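Local coordinates for uncharacterized protein VP1736 (PDB 3LXQ) that is functionally uncharacterised but carries a sulfatase-family domain of the alkaline phosphatase clan, an alpha/beta fold built round a mixed sheet, at residues A[99-102]-A[103-106]; A[116-119]-A[120-124]; A[248-251]-A[252-256]; A[256-260]-A[261-265]; A[349-352]-A[353-356]. All blocks are in the same frame, centred on the assembly; numbering follows the deposited sequence.

Overall arrangement
All five contacts are local, between neighbouring residues of the chain within the sulfatase-family fold, yet their settings differ. Contact 5 is buried at the end of helix 346-353, and contact 2, partly buried, carries helix 111-118 into strand 121-127; W121 of contact 2 packs on T349 and L353 of contact 5. Contact 1 is a surface turn just before helix 111-118 and touches contact 2 through S103, L104 and M117. Contacts 3 and 4 share Y256 on the long loop between strand 241-246 and helix 271-289, with centres about 12 Å apart. Backbone bonds dominate contacts 1 and 5, whereas contact 4, at the surface, depends on side chains; contacts 3 and 5 lie on opposite sides of the chain's centre.

Contact 1. Residues A[99-102]-A[103-106]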
loop_
_atom_site.group_PDB
_atom_site.type_symbol
_atom_site.label_atom_id
_atom_site.label_comp_id
_atom_site.label_asym_id
_atom_site.label_seq_id
_atom_site.Cartn_x
_atom_site.Cartn_y
_atom_site.Cartn_z
ATOM N N GLN A 99 10.339 4.980 10.545
ATOM C CA GLN A 99 11.564 5.090 11.340
ATOM C C GLN A 99 12.756 5.608 10.520
ATOM O O GLN A 99 13.709 6.163 11.079
ATOM C CB GLN A 99 11.900 3.757 12.032
ATOM C CG GLN A 99 12.340 2.621 11.092
ATOM C CD GLN A 99 12.693 1.318 11.816
ATOM O OE1 GLN A 99 13.287 1.324 12.891
ATOM N NE2 GLN A 99 12.333 0.194 11.212
ATOM N N PHE A 100 12.689 5.432 9.202
ATOM C CA PHE A 100 13.750 5.872 8.298
ATOM C C PHE A 100 13.421 7.189 7.598
ATOM O O PHE A 100 14.158 7.611 6.704
ATOM C CB PHE A 100 14.045 4.811 7.228
ATOM C CG PHE A 100 14.306 3.431 7.774
ATOM C CD1 PHE A 100 15.454 3.162 8.522
ATOM C CD2 PHE A 100 13.411 2.388 7.515
ATOM C CE1 PHE A 100 15.701 1.874 9.026
ATOM C CE2 PHE A 100 13.646 1.093 8.013
ATOM C CZ PHE A 100 14.799 0.840 8.773
ATOM N N VAL A 101 12.319 7.832 7.991
ATOM C CA VAL A 101 11.880 9.073 7.337
ATOM C C VAL A 101 12.035 10.317 8.226
ATOM O O VAL A 101 11.368 10.459 9.253
ATOM C CB VAL A 101 10.427 8.978 6.788
ATOM C CG1 VAL A 101 10.086 10.222 5.980
ATOM C CG2 VAL A 101 10.248 7.742 5.925
ATOM N N GLY A 102 12.919 11.219 7.807
ATOM C CA GLY A 102 13.168 12.469 8.525
ATOM C C GLY A 102 11.909 13.284 8.782
ATOM O O GLY A 102 11.640 13.667 9.924
ATOM N N SER A 103 11.130 13.532 7.729
ATOM C CA SER A 103 9.908 14.335 7.847
ATOM C C SER A 103 8.845 13.685 8.741
ATOM O O SER A 103 7.911 14.355 9.167
ATOM C CB SER A 103 9.326 14.681 6.468
ATOM O OG SER A 103 8.894 13.518 5.781
ATOM N N LEU A 104 9.002 12.394 9.032
ATOM C CA LEU A 104 8.086 11.687 9.929
ATOM C C LEU A 104 8.700 11.436 11.306
ATOM O O LEU A 104 8.195 10.627 12.084
ATOM C CB LEU A 104 7.593 10.378 9.296
ATOM C CG LEU A 104 6.434 10.408 8.288
ATOM C CD1 LEU A 104 6.665 11.370 7.110
ATOM C CD2 LEU A 104 6.176 9.021 7.770
ATOM N N GLY A 105 9.790 12.140 11.599
ATOM C CA GLY A 105 10.401 12.096 12.927
ATOM C C GLY A 105 11.572 11.146 13.109
ATOM O O GLY A 105 12.352 11.298 14.056
ATOM N N GLY A 106 11.712 10.177 12.207
ATOM C CA GLY A 106 12.778 9.176 12.294
ATOM C C GLY A 106 14.152 9.698 11.899
ATOM O O GLY A 106 14.401 10.904 11.919
#
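The V101 carbonyl gathers the 103-106 backbone round itself in a compact surface turn, on the loop that leads from strand 87-93 to helix 111-118. V101 O accepts two N-H groups, from L104 N at 3.1 Å and from G106 N at 3.0 Å. They reach it from opposite faces of the carbonyl plane, and both bonds are bent. A third bond accompanies these two, G105 N to G102 O at 2.9 Å, and it is straighter at 157°. V101 to L104 and G102 to G105 are thus overlapping beta-turns, whose 6→1 and 5→2 bonds, with G105 at positive phi (97°), follow the Schellman pattern; at that phi a CB would jam against the preceding carbonyl. At the mouth of the loop the CA of G106 sits 3.4 Å from Q99 O in a CA-H...O contact. V101 and L104 run side by side, V101 CG1 lying 3.8 Å from L104 CD1. The same methyl meets S103 OG at 3.5 Å, since chi1 of 65° holds that hydroxyl between its own backbone N and carbonyl carbon. Both V101 and L104 also rest on P324 of strand 322-328, while S103 N is bonded to D114 OD1 in helix 111-118.

Contact 2. Residues A[116-119]-A[120-124]; sequences LMQE and GWQFT
L116 meets the residues that follow helix 111-118 through its backbone: its carbonyl O lies 3.5 Å from G120 N and accepts a weak bond from E119 N. At M117, a selenomethionine on the last turn of the helix, the carbonyl takes over, accepting a weak but nearly straight bond from G120 N (3.4 Å, 166°), which closes the turn out of the helix. The M117 chain is bent at both chi2 (-97°) and chi3 (68°), and this curl carries its end across the side chain of Q122 in the strand that follows. M117 CE comes to 3.5 Å from Q122 CB, and M117 SE to 3.8 Å from Q122 CG. Q122 is extended beyond CG and crosses M117 at about a right angle, its aliphatic part taking the selenium and methyl while Q122 OE1 lies 3.9 Å from M117 CB. Q118 is peripheral; its amide nitrogen turns back to a weak bond with D114 O. E119 sends its carboxylate to a salt bridge with K290. Beyond the turn, strand 121-127 runs antiparallel to strand 322-328, whose L326 also packs on M117, and parallel to strand 335-337; W121 and F123 leave the strand away from 116-119, W121 packing on T349 and L353 and F123 on M346, all of helix 346-353.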
loop_
_atom_site.group_PDB
_atom_site.type_symbol
_atom_site.label_atom_id
_atom_site.label_comp_id
_atom_site.label_asym_id
_atom_site.label_seq_id
_atom_site.Cartn_x
_atom_site.Cartn_y
_atom_site.Cartn_z
ATOM N N LEU A 116 9.880 16.660 -1.009
ATOM C CA LEU A 116 8.707 16.338 -1.824
ATOM C C LEU A 116 7.410 16.241 -1.003
ATOM O O LEU A 116 6.304 16.445 -1.527
ATOM C CB LEU A 116 8.944 15.030 -2.576
ATOM C CG LEU A 116 10.020 15.042 -3.661
ATOM C CD1 LEU A 116 10.563 13.642 -3.888
ATOM C CD2 LEU A 116 9.473 15.639 -4.957
HETATM N N MSE A 117 7.563 15.926 0.282
HETATM C CA MSE A 117 6.446 15.830 1.228
HETATM C C MSE A 117 5.735 17.160 1.390
HETATM O O MSE A 117 4.511 17.201 1.470
HETATM C CB MSE A 117 6.938 15.360 2.596
HETATM C CG MSE A 117 7.415 13.922 2.643
HETATM SE SE MSE A 117 6.060 12.691 3.293
HETATM C CE MSE A 117 4.803 12.765 1.862
ATOM N N GLN A 118 6.515 18.237 1.449
ATOM C CA GLN A 118 5.977 19.583 1.562
ATOM C C GLN A 118 5.216 19.948 0.291
ATOM O O GLN A 118 4.301 20.773 0.321
ATOM C CB GLN A 118 7.094 20.612 1.809
ATOM C CG GLN A 118 8.124 20.259 2.901
ATOM C CD GLN A 118 7.510 19.714 4.192
ATOM O OE1 GLN A 118 6.430 20.136 4.621
ATOM N NE2 GLN A 118 8.210 18.767 4.821
ATOM N N GLU A 119 5.589 19.318 -0.819
ATOM C CA GLU A 119 5.019 19.646 -2.120
ATOM C C GLU A 119 3.698 18.938 -2.420
ATOM O O GLU A 119 3.110 19.164 -3.475
ATOM C CB GLU A 119 6.046 19.389 -3.233
ATOM C CG GLU A 119 7.232 20.356 -3.197
ATOM C CD GLU A 119 8.403 19.917 -4.059
ATOM O OE1 GLU A 119 9.558 20.108 -3.625
ATOM O OE2 GLU A 119 8.172 19.389 -5.167
ATOM N N GLY A 120 3.216 18.097 -1.499
ATOM C CA GLY A 120 1.975 17.365 -1.759
ATOM C C GLY A 120 1.112 16.912 -0.593
ATOM O O GLY A 120 1.174 17.456 0.519
ATOM N N TRP A 121 0.297 15.900 -0.870
ATOM C CA TRP A 121 -0.609 15.302 0.107
ATOM C C TRP A 121 0.135 14.220 0.915
ATOM O O TRP A 121 0.333 13.094 0.453
ATOM C CB TRP A 121 -1.834 14.759 -0.630
ATOM C CG TRP A 121 -2.982 14.253 0.230
ATOM C CD1 TRP A 121 -3.078 14.268 1.597
ATOM C CD2 TRP A 121 -4.212 13.698 -0.248
ATOM N NE1 TRP A 121 -4.281 13.737 1.994
ATOM C CE2 TRP A 121 -4.997 13.384 0.882
ATOM C CE3 TRP A 121 -4.721 13.424 -1.521
ATOM C CZ2 TRP A 121 -6.252 12.798 0.778
ATOM C CZ3 TRP A 121 -5.982 12.856 -1.624
ATOM C CH2 TRP A 121 -6.730 12.544 -0.481
ATOM N N GLN A 122 0.560 14.605 2.112
ATOM C CA GLN A 122 1.412 13.799 2.981
ATOM C C GLN A 122 0.524 13.173 4.032
ATOM O O GLN A 122 -0.317 13.863 4.620
ATOM C CB GLN A 122 2.469 14.705 3.627
ATOM C CG GLN A 122 3.055 14.230 4.952
ATOM C CD GLN A 122 3.919 15.292 5.631
ATOM O OE1 GLN A 122 4.127 16.383 5.091
ATOM N NE2 GLN A 122 4.428 14.976 6.821
ATOM N N PHE A 123 0.669 11.866 4.253
ATOM C CA PHE A 123 -0.146 11.183 5.271
ATOM C C PHE A 123 0.740 10.881 6.461
ATOM O O PHE A 123 1.719 10.149 6.325
ATOM C CB PHE A 123 -0.741 9.880 4.720
ATOM C CG PHE A 123 -1.711 10.067 3.582
ATOM C CD1 PHE A 123 -1.253 10.250 2.282
ATOM C CD2 PHE A 123 -3.074 10.033 3.808
ATOM C CE1 PHE A 123 -2.158 10.402 1.222
ATOM C CE2 PHE A 123 -3.989 10.191 2.757
ATOM C CZ PHE A 123 -3.531 10.371 1.470
ATOM N N THR A 124 0.417 11.439 7.621
ATOM C CA THR A 124 1.310 11.321 8.781
ATOM C C THR A 124 0.887 10.194 9.695
ATOM O O THR A 124 1.604 9.855 10.641
ATOM C CB THR A 124 1.405 12.625 9.605
ATOM O OG1 THR A 124 0.153 12.869 10.269
ATOM C CG2 THR A 124 1.762 13.804 8.709
#

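Contact 3. Residues A[248-251]-A[252-256]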
loop_
_atom_site.group_PDB
_atom_site.type_symbol
_atom_site.label_atom_id
_atom_site.label_comp_id
_atom_site.label_asym_id
_atom_site.label_seq_id
_atom_site.Cartn_x
_atom_site.Cartn_y
_atom_site.Cartn_z
ATOM N N SER A 248 13.940 -2.285 -5.053
ATOM C CA SER A 248 14.663 -3.530 -4.726
ATOM C C SER A 248 15.996 -3.323 -4.006
ATOM O O SER A 248 16.507 -4.257 -3.370
ATOM C CB SER A 248 14.978 -4.311 -6.006
ATOM O OG SER A 248 13.821 -4.962 -6.493
ATOM N N SER A 249 16.584 -2.132 -4.113
ATOM C CA SER A 249 17.924 -1.926 -3.524
ATOM C C SER A 249 17.983 -2.210 -2.034
ATOM O O SER A 249 18.956 -2.783 -1.553
ATOM C CB SER A 249 18.477 -0.519 -3.791
ATOM O OG SER A 249 18.876 -0.389 -5.134
ATOM N N ASN A 250 16.953 -1.778 -1.313
ATOM C CA ASN A 250 16.892 -1.957 0.132
ATOM C C ASN A 250 16.561 -3.396 0.556
ATOM O O ASN A 250 15.460 -3.681 1.048
ATOM C CB ASN A 250 15.913 -0.945 0.736
ATOM C CG ASN A 250 15.937 -0.942 2.240
ATOM O OD1 ASN A 250 16.913 -1.358 2.855
ATOM N ND2 ASN A 250 14.850 -0.489 2.845
ATOM N N HIS A 251 17.526 -4.294 0.335
ATOM C CA HIS A 251 17.500 -5.689 0.774
ATOM C C HIS A 251 18.920 -6.060 1.149
ATOM O O HIS A 251 19.868 -5.647 0.467
ATOM C CB HIS A 251 17.161 -6.636 -0.373
ATOM C CG HIS A 251 15.705 -6.797 -0.657
ATOM N ND1 HIS A 251 15.080 -6.137 -1.694
ATOM C CD2 HIS A 251 14.764 -7.581 -0.082
ATOM C CE1 HIS A 251 13.805 -6.488 -1.727
ATOM N NE2 HIS A 251 13.587 -7.361 -0.758
ATOM N N SER A 252 19.070 -6.859 2.202
ATOM C CA SER A 252 20.368 -7.434 2.561
ATOM C C SER A 252 20.867 -8.220 1.352
ATOM O O SER A 252 20.082 -8.949 0.725
ATOM C CB SER A 252 20.231 -8.359 3.774
ATOM O OG SER A 252 21.457 -9.013 4.059
ATOM N N PRO A 253 22.164 -8.100 1.022
ATOM C CA PRO A 253 23.259 -7.470 1.779
ATOM C C PRO A 253 23.486 -5.966 1.554
ATOM O O PRO A 253 24.484 -5.438 2.033
ATOM C CB PRO A 253 24.476 -8.249 1.301
ATOM C CG PRO A 253 24.152 -8.546 -0.139
ATOM C CD PRO A 253 22.652 -8.703 -0.233
ATOM N N TYR A 254 22.571 -5.296 0.844
ATOM C CA TYR A 254 22.543 -3.816 0.706
ATOM C C TYR A 254 23.565 -3.250 -0.292
ATOM O O TYR A 254 24.281 -2.282 -0.003
ATOM C CB TYR A 254 22.631 -3.101 2.069
ATOM C CG TYR A 254 21.643 -3.613 3.088
ATOM C CD1 TYR A 254 20.278 -3.359 2.956
ATOM C CD2 TYR A 254 22.072 -4.361 4.187
ATOM C CE1 TYR A 254 19.370 -3.835 3.884
ATOM C CE2 TYR A 254 21.167 -4.846 5.118
ATOM C CZ TYR A 254 19.816 -4.576 4.956
ATOM O OH TYR A 254 18.909 -5.050 5.876
ATOM N N GLU A 255 23.616 -3.863 -1.471
ATOM C CA GLU A 255 24.495 -3.416 -2.550
ATOM C C GLU A 255 23.863 -2.205 -3.205
ATOM O O GLU A 255 22.667 -2.230 -3.519
ATOM C CB GLU A 255 24.673 -4.514 -3.608
ATOM C CG GLU A 255 25.217 -5.853 -3.115
ATOM C CD GLU A 255 24.861 -6.999 -4.057
ATOM O OE1 GLU A 255 25.717 -7.397 -4.881
ATOM O OE2 GLU A 255 23.724 -7.504 -3.986
ATOM N N TYR A 256 24.669 -1.156 -3.402
ATOM C CA TYR A 256 24.281 0.063 -4.112
ATOM C C TYR A 256 25.558 0.831 -4.525
ATOM O O TYR A 256 26.601 0.698 -3.863
ATOM C CB TYR A 256 23.358 0.958 -3.248
ATOM C CG TYR A 256 24.059 1.559 -2.061
ATOM C CD1 TYR A 256 24.648 2.823 -2.147
ATOM C CD2 TYR A 256 24.175 0.853 -0.859
ATOM C CE1 TYR A 256 25.327 3.380 -1.072
ATOM C CE2 TYR A 256 24.851 1.403 0.232
ATOM C CZ TYR A 256 25.427 2.674 0.113
ATOM O OH TYR A 256 26.114 3.235 1.170
#
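H251 and Y254 are joined first through the backbone: Y254 N donates to H251 O at 2.8 Å, a weak bond, bent to 129°. The turn it closes runs through S252 and P253, with a cis peptide bond before the proline. Earlier in the chain H251 N bonds to S249 O at 2.8 Å, making N250 the centre of an inverse gamma turn.

Within 248-251 the imidazole bonds back to the chain, H251 ND1 to S248 O, 2.9 Å long and almost straight at 174°. The acceptor lies in the ring plane, and the bond, together with the stack of the ring on W216, would hold the ring's rotation.

Packing centres on the Y254 ring. S252 CA sits over the middle of one face, 3.6 Å above the plane, and Y254 CD1 lies 3.4 Å from H251 O. N250 OD1 reaches the ring edge near its plane, 3.6 Å from Y254 CE1. N250 and Y254 point the same way, with amide and ring planes 36° apart; the N250 amide nitrogen is bonded to E94 O.

The arrangement is a type VIa beta-turn, H251 to Y254 with cis P253 in its third position, set in the loop that follows strand 241-246 of the main sheet in this sulfatase-family fold.

Contact 4. Residues A[256-260]-A[261-265]; sequences YPEGK and IEQYD
Y256 and I261 make the apolar part of this contact, their side chains crossing at about a right angle. I261 CD1 comes to 3.6 Å from Y256 CE1, approaching the ring obliquely. Both residues have chi1 near 65°, which places Y256 CG and I261 CG1 between backbone N and carbonyl carbon; I261 CG2 is thereby left close to the preceding carbonyl, 3.2 Å from K260 O.

The polar groups are near one another without bonding. Q263, extended beyond CG, brings NE2 to 3.4 Å from Y256 OH, but the angle is too poor for a hydrogen bond, and the ring and amide planes stand 65° apart. The hydroxyl is instead bonded to H268 O, and the Y256 ring stacks with that of H268. On the solvent side E258, bent at chi2, swings its carboxylate back, so that E258 OE1 lies 3.7 Å from Q263 NE2.

The K260 amine leads away from 261-265 to a long, weak ion pair with E221.

Within 256-260, G259 turns the chain with positive phi (57°). The result is an irregular surface loop whose side chains gather at the Y256 ring, within the long connection from strand 241-246 to helix 271-289, against which Y256 and Q263 rest through N273.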
loop_
_atom_site.group_PDB
_atom_site.type_symbol
_atom_site.label_atom_id
_atom_site.label_comp_id
_atom_site.label_asym_id
_atom_site.label_seq_id
_atom_site.Cartn_x
_atom_site.Cartn_y
_atom_site.Cartn_z
ATOM N N TYR A 256 24.669 -1.156 -3.402
ATOM C CA TYR A 256 24.281 0.063 -4.112
ATOM C C TYR A 256 25.558 0.831 -4.525
ATOM O O TYR A 256 26.601 0.698 -3.863
ATOM C CB TYR A 256 23.358 0.958 -3.248
ATOM C CG TYR A 256 24.059 1.559 -2.061
ATOM C CD1 TYR A 256 24.648 2.823 -2.147
ATOM C CD2 TYR A 256 24.175 0.853 -0.859
ATOM C CE1 TYR A 256 25.327 3.380 -1.072
ATOM C CE2 TYR A 256 24.851 1.403 0.232
ATOM C CZ TYR A 256 25.427 2.674 0.113
ATOM O OH TYR A 256 26.114 3.235 1.170
ATOM N N PRO A 257 25.478 1.637 -5.607
ATOM C CA PRO A 257 26.591 2.479 -6.088
ATOM C C PRO A 257 27.289 3.336 -5.012
ATOM O O PRO A 257 26.652 3.782 -4.051
ATOM C CB PRO A 257 25.909 3.388 -7.110
ATOM C CG PRO A 257 24.804 2.569 -7.656
ATOM C CD PRO A 257 24.331 1.675 -6.538
ATOM N N GLU A 258 28.588 3.565 -5.195
ATOM C CA GLU A 258 29.377 4.437 -4.311
ATOM C C GLU A 258 29.311 5.909 -4.763
ATOM O O GLU A 258 28.916 6.206 -5.897
ATOM C CB GLU A 258 30.842 3.969 -4.258
ATOM C CG GLU A 258 31.056 2.527 -3.769
ATOM C CD GLU A 258 31.448 2.412 -2.288
ATOM O OE1 GLU A 258 31.509 3.444 -1.576
ATOM O OE2 GLU A 258 31.700 1.273 -1.835
ATOM N N GLY A 259 29.691 6.814 -3.860
ATOM C CA GLY A 259 29.743 8.256 -4.136
ATOM C C GLY A 259 28.450 8.914 -4.604
ATOM O O GLY A 259 28.481 9.846 -5.411
ATOM N N LYS A 260 27.315 8.440 -4.104
ATOM C CA LYS A 260 26.015 9.005 -4.495
ATOM C C LYS A 260 25.294 9.695 -3.341
ATOM O O LYS A 260 24.419 10.524 -3.566
ATOM C CB LYS A 260 25.124 7.960 -5.177
ATOM C CG LYS A 260 25.797 7.297 -6.367
ATOM C CD LYS A 260 24.992 7.414 -7.645
ATOM C CE LYS A 260 25.872 7.088 -8.855
ATOM N NZ LYS A 260 25.254 7.443 -10.168
ATOM N N ILE A 261 25.669 9.347 -2.113
ATOM C CA ILE A 261 25.218 10.066 -0.923
ATOM C C ILE A 261 26.351 10.233 0.071
ATOM O O ILE A 261 27.308 9.448 0.076
ATOM C CB ILE A 261 24.064 9.336 -0.177
ATOM C CG1 ILE A 261 24.529 7.986 0.404
ATOM C CG2 ILE A 261 22.820 9.217 -1.060
ATOM C CD1 ILE A 261 24.213 6.761 -0.441
ATOM N N GLU A 262 26.246 11.250 0.919
ATOM C CA GLU A 262 27.038 11.271 2.135
ATOM C C GLU A 262 26.409 10.161 2.966
ATOM O O GLU A 262 25.281 10.292 3.422
ATOM C CB GLU A 262 26.958 12.631 2.839
ATOM N N GLN A 263 27.115 9.045 3.099
ATOM C CA GLN A 263 26.589 7.864 3.787
ATOM C C GLN A 263 26.284 8.192 5.246
ATOM O O GLN A 263 26.973 9.006 5.854
ATOM C CB GLN A 263 27.578 6.695 3.679
ATOM C CG GLN A 263 28.063 6.452 2.247
ATOM C CD GLN A 263 29.028 5.283 2.096
ATOM O OE1 GLN A 263 29.653 4.817 3.063
ATOM N NE2 GLN A 263 29.158 4.804 0.863
ATOM N N TYR A 264 25.239 7.579 5.794
ATOM C CA TYR A 264 24.868 7.811 7.191
ATOM C C TYR A 264 25.715 6.961 8.141
ATOM O O TYR A 264 26.074 7.416 9.235
ATOM C CB TYR A 264 23.367 7.558 7.409
ATOM C CG TYR A 264 22.891 7.752 8.836
ATOM C CD1 TYR A 264 22.412 8.988 9.276
ATOM C CD2 TYR A 264 22.905 6.693 9.742
ATOM C CE1 TYR A 264 21.965 9.158 10.594
ATOM C CE2 TYR A 264 22.465 6.852 11.058
ATOM C CZ TYR A 264 21.997 8.080 11.476
ATOM O OH TYR A 264 21.563 8.218 12.776
ATOM N N ASP A 265 26.009 5.727 7.727
ATOM C CA ASP A 265 26.881 4.830 8.492
ATOM C C ASP A 265 28.273 4.795 7.871
ATOM O O ASP A 265 28.448 5.122 6.688
ATOM C CB ASP A 265 26.307 3.401 8.567
ATOM C CG ASP A 265 25.046 3.293 9.443
ATOM O OD1 ASP A 265 24.334 2.270 9.332
ATOM O OD2 ASP A 265 24.763 4.205 10.244
#

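Contact 5. Residues A[349-352]-A[353-356]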
loop_
_atom_site.group_PDB
_atom_site.type_symbol
_atom_site.label_atom_id
_atom_site.label_comp_id
_atom_site.label_asym_id
_atom_site.label_seq_id
_atom_site.Cartn_x
_atom_site.Cartn_y
_atom_site.Cartn_z
ATOM N N THR A 349 -8.847 5.837 -2.908
ATOM C CA THR A 349 -8.433 7.242 -2.985
ATOM C C THR A 349 -7.854 7.617 -4.359
ATOM O O THR A 349 -8.224 8.655 -4.939
ATOM C CB THR A 349 -7.430 7.596 -1.869
ATOM O OG1 THR A 349 -8.000 7.281 -0.589
ATOM C CG2 THR A 349 -7.039 9.073 -1.914
ATOM N N LEU A 350 -6.973 6.770 -4.884
ATOM C CA LEU A 350 -6.275 7.060 -6.138
ATOM C C LEU A 350 -7.208 7.029 -7.346
ATOM O O LEU A 350 -7.128 7.916 -8.215
ATOM C CB LEU A 350 -5.085 6.110 -6.331
ATOM C CG LEU A 350 -3.964 6.212 -5.279
ATOM C CD1 LEU A 350 -3.136 4.933 -5.229
ATOM C CD2 LEU A 350 -3.078 7.435 -5.499
ATOM N N LEU A 351 -8.100 6.035 -7.399
ATOM C CA LEU A 351 -9.117 5.974 -8.461
ATOM C C LEU A 351 -9.960 7.245 -8.502
ATOM O O LEU A 351 -10.321 7.747 -9.579
ATOM C CB LEU A 351 -10.045 4.772 -8.277
ATOM C CG LEU A 351 -9.520 3.364 -8.553
ATOM C CD1 LEU A 351 -10.673 2.391 -8.426
ATOM C CD2 LEU A 351 -8.845 3.235 -9.931
ATOM N N SER A 352 -10.268 7.753 -7.317
ATOM C CA SER A 352 -11.081 8.941 -7.177
ATOM C C SER A 352 -10.314 10.143 -7.695
ATOM O O SER A 352 -10.897 11.014 -8.352
ATOM C CB SER A 352 -11.491 9.128 -5.712
ATOM O OG SER A 352 -12.530 10.088 -5.565
ATOM N N LEU A 353 -9.009 10.183 -7.418
ATOM C CA LEU A 353 -8.149 11.287 -7.874
ATOM C C LEU A 353 -7.907 11.300 -9.379
ATOM O O LEU A 353 -7.713 12.369 -9.979
ATOM C CB LEU A 353 -6.807 11.273 -7.139
ATOM C CG LEU A 353 -6.815 11.844 -5.722
ATOM C CD1 LEU A 353 -5.583 11.402 -4.938
ATOM C CD2 LEU A 353 -6.930 13.367 -5.768
ATOM N N ILE A 354 -7.904 10.118 -9.992
ATOM C CA ILE A 354 -7.593 10.018 -11.428
ATOM C C ILE A 354 -8.833 10.114 -12.326
ATOM O O ILE A 354 -8.726 10.046 -13.556
ATOM C CB ILE A 354 -6.740 8.761 -11.779
ATOM C CG1 ILE A 354 -7.505 7.462 -11.511
ATOM C CG2 ILE A 354 -5.391 8.806 -11.050
ATOM C CD1 ILE A 354 -6.834 6.216 -12.079
ATOM N N GLY A 355 -9.995 10.251 -11.699
ATOM C CA GLY A 355 -11.254 10.397 -12.424
ATOM C C GLY A 355 -11.936 9.106 -12.838
ATOM O O GLY A 355 -12.697 9.093 -13.797
ATOM N N VAL A 356 -11.672 8.016 -12.120
ATOM C CA VAL A 356 -12.316 6.736 -12.443
ATOM C C VAL A 356 -13.371 6.358 -11.414
ATOM O O VAL A 356 -13.042 6.128 -10.238
ATOM C CB VAL A 356 -11.286 5.579 -12.610
ATOM C CG1 VAL A 356 -11.997 4.242 -12.840
ATOM C CG2 VAL A 356 -10.353 5.867 -13.776
#
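L351 and V356 are tied together where helix 346-353 ends, V356 N donating to L351 O at 2.9 Å in a nearly straight bond (158°). The tight part of the contact is this set of main-chain bonds. L353 N bonds to T349 O at 3.0 Å and I354 N to L350 O at 2.9 Å, while I354 N adds a weak second bond to L351 O. I354 packs closely on the same carbonyls. Its chi1 of 65° sets CG1 between its backbone N and carbonyl carbon, and from there I354 CG1 lies 3.3 Å from L350 O.

The side chains meet more loosely. Those of L351 and I354 cross at a slant, L351 CD2 to I354 CD1 4.2 Å; those of T349 and L353 lie side by side, T349 CG2 to L353 CD1 4.1 Å. These groups also pack on other partners: L351, I354 and V356 on L169 of helix 165-171, L350 on I299 and I301 of strand 298-304. L353 and G355 are only partly buried and form the more open side. The T349 hydroxyl is held by D345 O, R365 O and L367 N, and that of S352 by D366, T80 and T368.

G355, with phi of 86°, leaves the helix in a Schellman motif, where a CB would press on the preceding carbonyl. The chemistry implies that the carbonyls of T349, L350 and L351 are met by main-chain N-H groups, consistent with the apolar surroundings of this helix end.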